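Local coordinates for tyrosine-protein phosphatase YwqE (Bacillus subtilis, PDB 3QY7), which removes phosphate from phosphotyrosine in the proteins YwqD, YwqF and Ssb, working as a manganese-dependent tyrosine phosphatase of the CpsB/CapC family, at residues E80-G85 / E108-H113; Y104-F109 / I131-H136. All blocks are in the same frame, centred on the assembly; numbering follows the deposited sequence.

Interaction 1. Residues E80-G85 / E108-H113. With FE (Fe (III) ion), chain B; FE (Fe (III) ion), chain C.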
ATOM      1  N   GLU A  80      -7.095   2.332   3.078  1.00 11.17           N
ATOM      2  CA  GLU A  80      -6.920   0.913   2.810  1.00 11.50           C
ATOM      3  C   GLU A  80      -8.320   0.306   2.908  1.00 12.55           C
ATOM      4  O   GLU A  80      -8.972   0.385   3.956  1.00 13.43           O
ATOM      5  CB  GLU A  80      -5.973   0.256   3.827  1.00 11.44           C
ATOM      6  CG  GLU A  80      -5.804  -1.270   3.535  1.00 12.59           C
ATOM      7  CD  GLU A  80      -4.864  -1.982   4.485  1.00 12.29           C
ATOM      8  OE1 GLU A  80      -4.335  -1.340   5.386  1.00 11.07           O
ATOM      9  OE2 GLU A  80      -4.655  -3.189   4.299  1.00 12.38           O
ATOM     10  N   ILE A  81      -8.784  -0.252   1.799  1.00 12.95           N
ATOM     11  CA  ILE A  81     -10.181  -0.716   1.703  1.00 13.56           C
ATOM     12  C   ILE A  81     -10.245  -2.243   1.683  1.00 14.65           C
ATOM     13  O   ILE A  81      -9.918  -2.878   0.694  1.00 15.10           O
ATOM     14  CB  ILE A  81     -10.850  -0.138   0.436  1.00 13.26           C
ATOM     15  CG1 ILE A  81     -10.706   1.392   0.418  1.00 13.12           C
ATOM     16  CG2 ILE A  81     -12.331  -0.600   0.340  1.00 14.43           C
ATOM     17  CD1 ILE A  81     -11.059   2.045  -0.919  1.00 12.95           C
ATOM     18  N   ARG A  82     -10.673  -2.826   2.799  1.00 16.01           N
ATOM     19  CA  ARG A  82     -10.958  -4.251   2.823  1.00 17.46           C
ATOM     20  C   ARG A  82     -12.055  -4.520   1.804  1.00 17.12           C
ATOM     21  O   ARG A  82     -13.124  -3.901   1.865  1.00 17.55           O
ATOM     22  CB  ARG A  82     -11.408  -4.680   4.216  1.00 17.57           C
ATOM     23  CG  ARG A  82     -11.882  -6.136   4.305  1.00 19.39           C
ATOM     24  CD  ARG A  82     -10.697  -7.109   4.221  1.00 19.62           C
ATOM     25  NE  ARG A  82      -9.755  -6.928   5.324  1.00 22.28           N
ATOM     26  CZ  ARG A  82      -9.912  -7.438   6.543  1.00 24.23           C
ATOM     27  NH1 ARG A  82     -10.985  -8.182   6.826  1.00 25.20           N
ATOM     28  NH2 ARG A  82      -8.995  -7.211   7.479  1.00 24.73           N
ATOM     29  N   ILE A  83     -11.789  -5.450   0.892  1.00 17.96           N
ATOM     30  CA  ILE A  83     -12.693  -5.731  -0.222  1.00 18.38           C
ATOM     31  C   ILE A  83     -14.102  -6.033   0.280  1.00 19.43           C
ATOM     32  O   ILE A  83     -14.278  -6.659   1.317  1.00 19.65           O
ATOM     33  CB  ILE A  83     -12.141  -6.884  -1.108  1.00 18.64           C
ATOM     34  CG1 ILE A  83     -12.866  -6.969  -2.460  1.00 18.96           C
ATOM     35  CG2 ILE A  83     -12.107  -8.219  -0.340  1.00 17.25           C
ATOM     36  CD1 ILE A  83     -12.164  -7.868  -3.479  1.00 18.16           C
ATOM     37  N   TYR A  84     -15.087  -5.518  -0.444  1.00 20.76           N
ATOM     38  CA  TYR A  84     -16.495  -5.879  -0.225  1.00 22.27           C
ATOM     39  C   TYR A  84     -17.229  -5.683  -1.534  1.00 23.05           C
ATOM     40  O   TYR A  84     -16.684  -5.105  -2.471  1.00 22.97           O
ATOM     41  CB  TYR A  84     -17.131  -5.113   0.953  1.00 22.87           C
ATOM     42  CG  TYR A  84     -17.244  -3.614   0.789  1.00 23.26           C
ATOM     43  CD1 TYR A  84     -16.150  -2.782   1.033  1.00 23.21           C
ATOM     44  CD2 TYR A  84     -18.449  -3.020   0.419  1.00 23.41           C
ATOM     45  CE1 TYR A  84     -16.254  -1.410   0.902  1.00 23.63           C
ATOM     46  CE2 TYR A  84     -18.562  -1.645   0.281  1.00 24.00           C
ATOM     47  CZ  TYR A  84     -17.454  -0.840   0.522  1.00 23.13           C
ATOM     48  OH  TYR A  84     -17.561   0.532   0.395  1.00 23.71           O
ATOM     49  N   GLY A  85     -18.454  -6.203  -1.617  1.00 23.97           N
ATOM     50  CA  GLY A  85     -19.142  -6.297  -2.902  1.00 25.42           C
ATOM     51  C   GLY A  85     -19.458  -4.974  -3.579  1.00 26.03           C
ATOM     52  O   GLY A  85     -19.510  -4.906  -4.805  1.00 26.55           O
ATOM     53  N   GLU A 108      -7.641  -4.465  -0.007  1.00 13.72           N
ATOM     54  CA  GLU A 108      -7.046  -5.490   0.844  1.00 14.88           C
ATOM     55  C   GLU A 108      -7.984  -6.681   0.921  1.00 15.89           C
ATOM     56  O   GLU A 108      -9.162  -6.511   1.223  1.00 16.01           O
ATOM     57  CB  GLU A 108      -6.841  -4.933   2.250  1.00 15.64           C
ATOM     58  CG  GLU A 108      -6.111  -5.876   3.202  1.00 15.48           C
ATOM     59  CD  GLU A 108      -6.425  -5.608   4.658  1.00 16.81           C
ATOM     60  OE1 GLU A 108      -5.510  -5.729   5.503  1.00 15.20           O
ATOM     61  OE2 GLU A 108      -7.578  -5.266   4.986  1.00 18.91           O
ATOM     62  N   PHE A 109      -7.443  -7.866   0.649  1.00 16.59           N
ATOM     63  CA  PHE A 109      -8.152  -9.141   0.855  1.00 17.59           C
ATOM     64  C   PHE A 109      -8.126  -9.513   2.337  1.00 18.99           C
ATOM     65  O   PHE A 109      -7.165  -9.230   3.031  1.00 19.69           O
ATOM     66  CB  PHE A 109      -7.484 -10.272   0.054  1.00 16.71           C
ATOM     67  CG  PHE A 109      -7.452 -10.060  -1.440  1.00 15.23           C
ATOM     68  CD1 PHE A 109      -8.496  -9.408  -2.104  1.00 14.92           C
ATOM     69  CD2 PHE A 109      -6.386 -10.539  -2.192  1.00 15.90           C
ATOM     70  CE1 PHE A 109      -8.461  -9.228  -3.483  1.00 14.42           C
ATOM     71  CE2 PHE A 109      -6.339 -10.381  -3.583  1.00 14.58           C
ATOM     72  CZ  PHE A 109      -7.394  -9.711  -4.242  1.00 12.44           C
ATOM     73  N   PRO A 110      -9.180 -10.187   2.821  1.00 20.54           N
ATOM     74  CA  PRO A 110      -9.065 -10.813   4.129  1.00 21.25           C
ATOM     75  C   PRO A 110      -7.838 -11.722   4.163  1.00 22.04           C
ATOM     76  O   PRO A 110      -7.452 -12.277   3.134  1.00 22.08           O
ATOM     77  CB  PRO A 110     -10.346 -11.644   4.225  1.00 21.29           C
ATOM     78  CG  PRO A 110     -10.799 -11.831   2.838  1.00 20.92           C
ATOM     79  CD  PRO A 110     -10.425 -10.560   2.138  1.00 20.81           C
ATOM     80  N   PHE A 111      -7.228 -11.885   5.332  1.00 23.31           N
ATOM     81  CA  PHE A 111      -5.916 -12.523   5.403  1.00 25.05           C
ATOM     82  C   PHE A 111      -5.892 -13.987   4.926  1.00 25.34           C
ATOM     83  O   PHE A 111      -4.848 -14.491   4.522  1.00 25.42           O
ATOM     84  CB  PHE A 111      -5.330 -12.416   6.816  1.00 25.46           C
ATOM     85  CG  PHE A 111      -5.660 -13.589   7.702  1.00 28.48           C
ATOM     86  CD1 PHE A 111      -4.688 -14.544   7.999  1.00 30.31           C
ATOM     87  CD2 PHE A 111      -6.940 -13.747   8.223  1.00 30.56           C
ATOM     88  CE1 PHE A 111      -4.980 -15.632   8.821  1.00 31.88           C
ATOM     89  CE2 PHE A 111      -7.250 -14.840   9.042  1.00 31.70           C
ATOM     90  CZ  PHE A 111      -6.265 -15.782   9.342  1.00 32.19           C
ATOM     91  N   ASP A 112      -7.048 -14.645   4.966  1.00 26.37           N
ATOM     92  CA  ASP A 112      -7.119 -16.097   4.801  1.00 27.11           C
ATOM     93  C   ASP A 112      -7.444 -16.570   3.388  1.00 27.12           C
ATOM     94  O   ASP A 112      -7.152 -17.715   3.040  1.00 27.39           O
ATOM     95  CB  ASP A 112      -8.127 -16.698   5.791  1.00 27.56           C
ATOM     96  CG  ASP A 112      -9.538 -16.181   5.574  1.00 29.15           C
ATOM     97  OD1 ASP A 112      -9.733 -14.950   5.577  1.00 30.51           O
ATOM     98  OD2 ASP A 112     -10.462 -17.001   5.399  1.00 32.27           O
ATOM     99  N   HIS A 113      -8.066 -15.716   2.577  1.00 27.03           N
ATOM    100  CA  HIS A 113      -8.461 -16.139   1.227  1.00 26.65           C
ATOM    101  C   HIS A 113      -8.621 -14.968   0.276  1.00 26.12           C
ATOM    102  O   HIS A 113      -8.716 -13.811   0.708  1.00 26.09           O
ATOM    103  CB  HIS A 113      -9.768 -16.948   1.268  1.00 27.06           C
ATOM    104  CG  HIS A 113     -10.977 -16.129   1.598  1.00 27.57           C
ATOM    105  ND1 HIS A 113     -11.991 -15.897   0.692  1.00 28.92           N
ATOM    106  CD2 HIS A 113     -11.327 -15.475   2.730  1.00 27.12           C
ATOM    107  CE1 HIS A 113     -12.915 -15.137   1.253  1.00 28.16           C
ATOM    108  NE2 HIS A 113     -12.537 -14.868   2.490  1.00 28.16           N
TER
HETATM  109 FE    FE B 263      -3.717  -4.614   5.523  1.00 14.79          FE
HETATM  110 FE    FE C 264      -2.303  -1.476   6.090  1.00 12.53          FE
HETATM  111  O   HOH W   1      -6.579  -6.033   8.000  1.00 30.27           O
HETATM  112  O   HOH W   2      -2.895  -6.029   7.041  1.00 22.49           O
HETATM  113  O   HOH W   3      -2.150  -3.290   5.640  1.00 13.34           O
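Glu108 OE1 is gripped twice, by one iron ion at 2.1 Å and by a water that donates to it and accepts from Arg82 NH2. The other oxygen, Glu108 OE2, takes a salt bridge from Arg82 NE at 2.8 Å; OE2 lies in the guanidinium plane, whereas NE approaches it from above the plane of the carboxylate. Arginine suits this place because one planar group can hold OE2 directly and OE1 through water, which should limit rotation of the metal-binding carboxylate. Bends at chi2 (73°) and chi3 (62°) turn the arginine so that NE points at Glu108 OE2, while Pro110 CA lies over one guanidinium face, toward its rim. Glu80, fully extended, reaches the same iron with OE2 and a second iron with OE1. The two carboxylates are turned 62° apart, and Glu80 OE2 and Glu108 OE1 come within 2.9 Å of each other because the shared cation draws both in. Ile83 closes the outer end, its CD1 at the edge of the Phe109 ring and its CG2 3.8 Å from Pro110 CD. Backbone bonds from Glu108 N to Ile81 O and from Ile83 N to Glu108 O join strand 80-82 in parallel to the end of strand 104-108, with helix 118-127 packing against Ile83 and Phe109.

Interaction 2. Residues Y104-F109 / I131-H136; sequences YILIEF and IPVIAH. With FE (Fe (III) ion), chain B.
Glu108 and His136 converge on one iron ion with their flat groups turned 72° apart. His136 NE2 binds the metal at 2.2 Å, and Glu108 OE1 lies near the plane of the imidazole at its edge, 3.3 Å from NE2; the shared cation, not a hydrogen bond, brings them together. A chi1 of 49° sets the imidazole between its own backbone N and carbonyl carbon, folded back so that Ala135 CB lies over one ring face, near its rim. The small methyl of Ala135 also meets Leu106 CD1, at 3.8 Å, on the side of the sheet that carries Val133, Tyr104 and Ile131. At the far end of that side, Tyr104 and Ile131 run side by side in the same direction, with Tyr104 CE1 3.6 Å from Ile131 CD1, while Val133 CG2 touches the ring at its edge. Tyrosine fits here because its ring can pack on aliphatic groups while its hydroxyl bonds to the backbone of Gln235 and Ile237. The other side carries Ile105, Ile107, Pro132 and Ile134, apolar residues suited to a helix-covered face; past the strand end, the Phe109 ring crosses Ile134, with CE2 3.8 Å from CG2, and Phe122 of helix 118-127 packs on both. Four backbone hydrogen bonds, beginning with Ile105 N to Ile131 O and ending with Ala135 N to Ile107 O, hold the strands in register, and beyond them a water bridges Phe109 N and Ala135 O. Two parallel strands twisted by -38° and linked through a helix form a beta-alpha-beta unit of the TIM-barrel-like PHP fold, with metal ligands characteristically placed at the C-terminal strand ends.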
ATOM      1  N   TYR A 104      -5.723   4.943  -8.774  1.00 12.40           N
ATOM      2  CA  TYR A 104      -5.239   3.780  -8.023  1.00 12.64           C
ATOM      3  C   TYR A 104      -5.991   3.639  -6.712  1.00 12.44           C
ATOM      4  O   TYR A 104      -6.111   4.593  -5.953  1.00 13.69           O
ATOM      5  CB  TYR A 104      -3.735   3.911  -7.771  1.00 11.51           C
ATOM      6  CG  TYR A 104      -2.951   3.916  -9.057  1.00 11.65           C
ATOM      7  CD1 TYR A 104      -2.510   2.726  -9.630  1.00 12.45           C
ATOM      8  CD2 TYR A 104      -2.717   5.111  -9.746  1.00 12.43           C
ATOM      9  CE1 TYR A 104      -1.815   2.727 -10.831  1.00 12.95           C
ATOM     10  CE2 TYR A 104      -2.021   5.128 -10.947  1.00 11.98           C
ATOM     11  CZ  TYR A 104      -1.576   3.934 -11.486  1.00 14.60           C
ATOM     12  OH  TYR A 104      -0.897   3.929 -12.679  1.00 16.92           O
ATOM     13  N   ILE A 105      -6.511   2.446  -6.443  1.00 12.47           N
ATOM     14  CA  ILE A 105      -7.305   2.227  -5.251  1.00 12.87           C
ATOM     15  C   ILE A 105      -6.713   1.042  -4.505  1.00 12.21           C
ATOM     16  O   ILE A 105      -6.389   0.026  -5.134  1.00 12.48           O
ATOM     17  CB  ILE A 105      -8.827   2.017  -5.583  1.00 14.26           C
ATOM     18  CG1 ILE A 105      -9.653   1.743  -4.329  1.00 15.68           C
ATOM     19  CG2 ILE A 105      -9.042   0.997  -6.696  1.00 16.02           C
ATOM     20  CD1 ILE A 105     -11.162   1.662  -4.590  1.00 19.64           C
ATOM     21  N   LEU A 106      -6.533   1.199  -3.193  1.00 11.30           N
ATOM     22  CA  LEU A 106      -5.869   0.174  -2.367  1.00 10.95           C
ATOM     23  C   LEU A 106      -6.899  -0.766  -1.770  1.00 10.82           C
ATOM     24  O   LEU A 106      -7.668  -0.385  -0.894  1.00 11.50           O
ATOM     25  CB  LEU A 106      -5.021   0.848  -1.273  1.00  9.91           C
ATOM     26  CG  LEU A 106      -4.146  -0.093  -0.427  1.00  9.58           C
ATOM     27  CD1 LEU A 106      -3.090  -0.780  -1.276  1.00 11.48           C
ATOM     28  CD2 LEU A 106      -3.514   0.683   0.714  1.00  8.87           C
ATOM     29  N   ILE A 107      -6.907  -1.991  -2.293  1.00 11.41           N
ATOM     30  CA  ILE A 107      -7.874  -3.014  -1.922  1.00 12.59           C
ATOM     31  C   ILE A 107      -7.139  -4.124  -1.186  1.00 12.47           C
ATOM     32  O   ILE A 107      -6.156  -4.662  -1.701  1.00 12.93           O
ATOM     33  CB  ILE A 107      -8.553  -3.590  -3.189  1.00 13.32           C
ATOM     34  CG1 ILE A 107      -9.260  -2.483  -3.988  1.00 14.57           C
ATOM     35  CG2 ILE A 107      -9.537  -4.734  -2.834  1.00 14.00           C
ATOM     36  CD1 ILE A 107     -10.382  -1.799  -3.263  1.00 17.33           C
ATOM     37  N   GLU A 108      -7.641  -4.465  -0.007  1.00 13.72           N
ATOM     38  CA  GLU A 108      -7.046  -5.490   0.844  1.00 14.88           C
ATOM     39  C   GLU A 108      -7.984  -6.681   0.921  1.00 15.89           C
ATOM     40  O   GLU A 108      -9.162  -6.511   1.223  1.00 16.01           O
ATOM     41  CB  GLU A 108      -6.841  -4.933   2.250  1.00 15.64           C
ATOM     42  CG  GLU A 108      -6.111  -5.876   3.202  1.00 15.48           C
ATOM     43  CD  GLU A 108      -6.425  -5.608   4.658  1.00 16.81           C
ATOM     44  OE1 GLU A 108      -5.510  -5.729   5.503  1.00 15.20           O
ATOM     45  OE2 GLU A 108      -7.578  -5.266   4.986  1.00 18.91           O
ATOM     46  N   PHE A 109      -7.443  -7.866   0.649  1.00 16.59           N
ATOM     47  CA  PHE A 109      -8.152  -9.141   0.855  1.00 17.59           C
ATOM     48  C   PHE A 109      -8.126  -9.513   2.337  1.00 18.99           C
ATOM     49  O   PHE A 109      -7.165  -9.230   3.031  1.00 19.69           O
ATOM     50  CB  PHE A 109      -7.484 -10.272   0.054  1.00 16.71           C
ATOM     51  CG  PHE A 109      -7.452 -10.060  -1.440  1.00 15.23           C
ATOM     52  CD1 PHE A 109      -8.496  -9.408  -2.104  1.00 14.92           C
ATOM     53  CD2 PHE A 109      -6.386 -10.539  -2.192  1.00 15.90           C
ATOM     54  CE1 PHE A 109      -8.461  -9.228  -3.483  1.00 14.42           C
ATOM     55  CE2 PHE A 109      -6.339 -10.381  -3.583  1.00 14.58           C
ATOM     56  CZ  PHE A 109      -7.394  -9.711  -4.242  1.00 12.44           C
ATOM     57  N   ILE A 131      -7.347   1.431 -11.380  1.00 17.39           N
ATOM     58  CA  ILE A 131      -6.388   0.342 -11.296  1.00 16.82           C
ATOM     59  C   ILE A 131      -6.415  -0.128  -9.847  1.00 16.46           C
ATOM     60  O   ILE A 131      -6.033   0.624  -8.943  1.00 15.72           O
ATOM     61  CB  ILE A 131      -4.966   0.771 -11.734  1.00 16.95           C
ATOM     62  CG1 ILE A 131      -4.946   1.146 -13.222  1.00 18.43           C
ATOM     63  CG2 ILE A 131      -3.982  -0.373 -11.492  1.00 16.73           C
ATOM     64  CD1 ILE A 131      -3.578   1.615 -13.750  1.00 22.18           C
ATOM     65  N   PRO A 132      -6.912  -1.358  -9.601  1.00 15.69           N
ATOM     66  CA  PRO A 132      -6.896  -1.865  -8.232  1.00 14.67           C
ATOM     67  C   PRO A 132      -5.478  -2.267  -7.852  1.00 13.48           C
ATOM     68  O   PRO A 132      -4.784  -2.907  -8.653  1.00 13.20           O
ATOM     69  CB  PRO A 132      -7.809  -3.106  -8.284  1.00 14.57           C
ATOM     70  CG  PRO A 132      -7.807  -3.524  -9.722  1.00 17.44           C
ATOM     71  CD  PRO A 132      -7.584  -2.274 -10.543  1.00 15.76           C
ATOM     72  N   VAL A 133      -5.061  -1.855  -6.656  1.00 11.77           N
ATOM     73  CA  VAL A 133      -3.767  -2.228  -6.094  1.00 11.25           C
ATOM     74  C   VAL A 133      -4.016  -3.132  -4.912  1.00 10.18           C
ATOM     75  O   VAL A 133      -4.593  -2.701  -3.897  1.00 10.69           O
ATOM     76  CB  VAL A 133      -2.973  -0.997  -5.637  1.00 10.27           C
ATOM     77  CG1 VAL A 133      -1.576  -1.432  -5.116  1.00 10.87           C
ATOM     78  CG2 VAL A 133      -2.794  -0.028  -6.823  1.00 11.61           C
ATOM     79  N   ILE A 134      -3.577  -4.382  -5.044  1.00 11.08           N
ATOM     80  CA  ILE A 134      -3.735  -5.375  -3.976  1.00 11.31           C
ATOM     81  C   ILE A 134      -2.734  -5.072  -2.871  1.00 11.39           C
ATOM     82  O   ILE A 134      -1.522  -5.036  -3.131  1.00 11.94           O
ATOM     83  CB  ILE A 134      -3.479  -6.794  -4.530  1.00 11.34           C
ATOM     84  CG1 ILE A 134      -4.528  -7.113  -5.609  1.00 12.19           C
ATOM     85  CG2 ILE A 134      -3.561  -7.851  -3.396  1.00 13.26           C
ATOM     86  CD1 ILE A 134      -4.157  -8.290  -6.509  1.00 13.52           C
ATOM     87  N   ALA A 135      -3.250  -4.872  -1.663  1.00 12.07           N
ATOM     88  CA  ALA A 135      -2.403  -4.641  -0.483  1.00 12.03           C
ATOM     89  C   ALA A 135      -1.738  -5.949  -0.054  1.00 13.33           C
ATOM     90  O   ALA A 135      -2.390  -6.988   0.063  1.00 13.97           O
ATOM     91  CB  ALA A 135      -3.203  -4.054   0.643  1.00 12.31           C
ATOM     92  N   HIS A 136      -0.430  -5.858   0.167  1.00 12.22           N
ATOM     93  CA  HIS A 136       0.381  -6.929   0.751  1.00 12.30           C
ATOM     94  C   HIS A 136      -0.063  -8.342   0.364  1.00 13.41           C
ATOM     95  O   HIS A 136      -0.439  -9.117   1.234  1.00 13.96           O
ATOM     96  CB  HIS A 136       0.484  -6.793   2.275  1.00 13.17           C
ATOM     97  CG  HIS A 136      -0.825  -6.576   2.965  1.00 12.37           C
ATOM     98  ND1 HIS A 136      -1.792  -7.558   3.066  1.00 13.13           N
ATOM     99  CD2 HIS A 136      -1.328  -5.489   3.599  1.00 12.31           C
ATOM    100  CE1 HIS A 136      -2.824  -7.081   3.735  1.00 13.87           C
ATOM    101  NE2 HIS A 136      -2.566  -5.831   4.078  1.00 15.58           N
TER
HETATM  102 FE    FE B 263      -3.717  -4.614   5.523  1.00 14.79          FE
HETATM  103  O   HOH W   4      -4.586  -8.433   0.301  1.00 16.10           O
HETATM  104  O   HOH W   2      -2.895  -6.029   7.041  1.00 22.49           O
HETATM  105  O   HOH W   3      -2.150  -3.290   5.640  1.00 13.34           O

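Overall arrangement
From the N terminus, the chain leaves strand 80-82, passes through helix 87-92 and returns along strand 104-108, so interaction 1 closes a loop with 22 residues between its segments. Interaction 2 closes the next, across the 21 residues that include helix 118-127, by bringing strand 131-135 alongside. The two loops overlap rather than nest: the second begins at Tyr104, before the first ends, and Glu108 and Phe109 belong to both. Strand 104-108 is thus the middle of three successive parallel strands, joined to strand 80-82 also through Ile81 N and Leu106 O. Glu80 from strand 80-82, Glu108 at the C-terminal end of strand 104-108 and His136 just after strand 131-135 meet on one iron, tying this sheet to the metal centre.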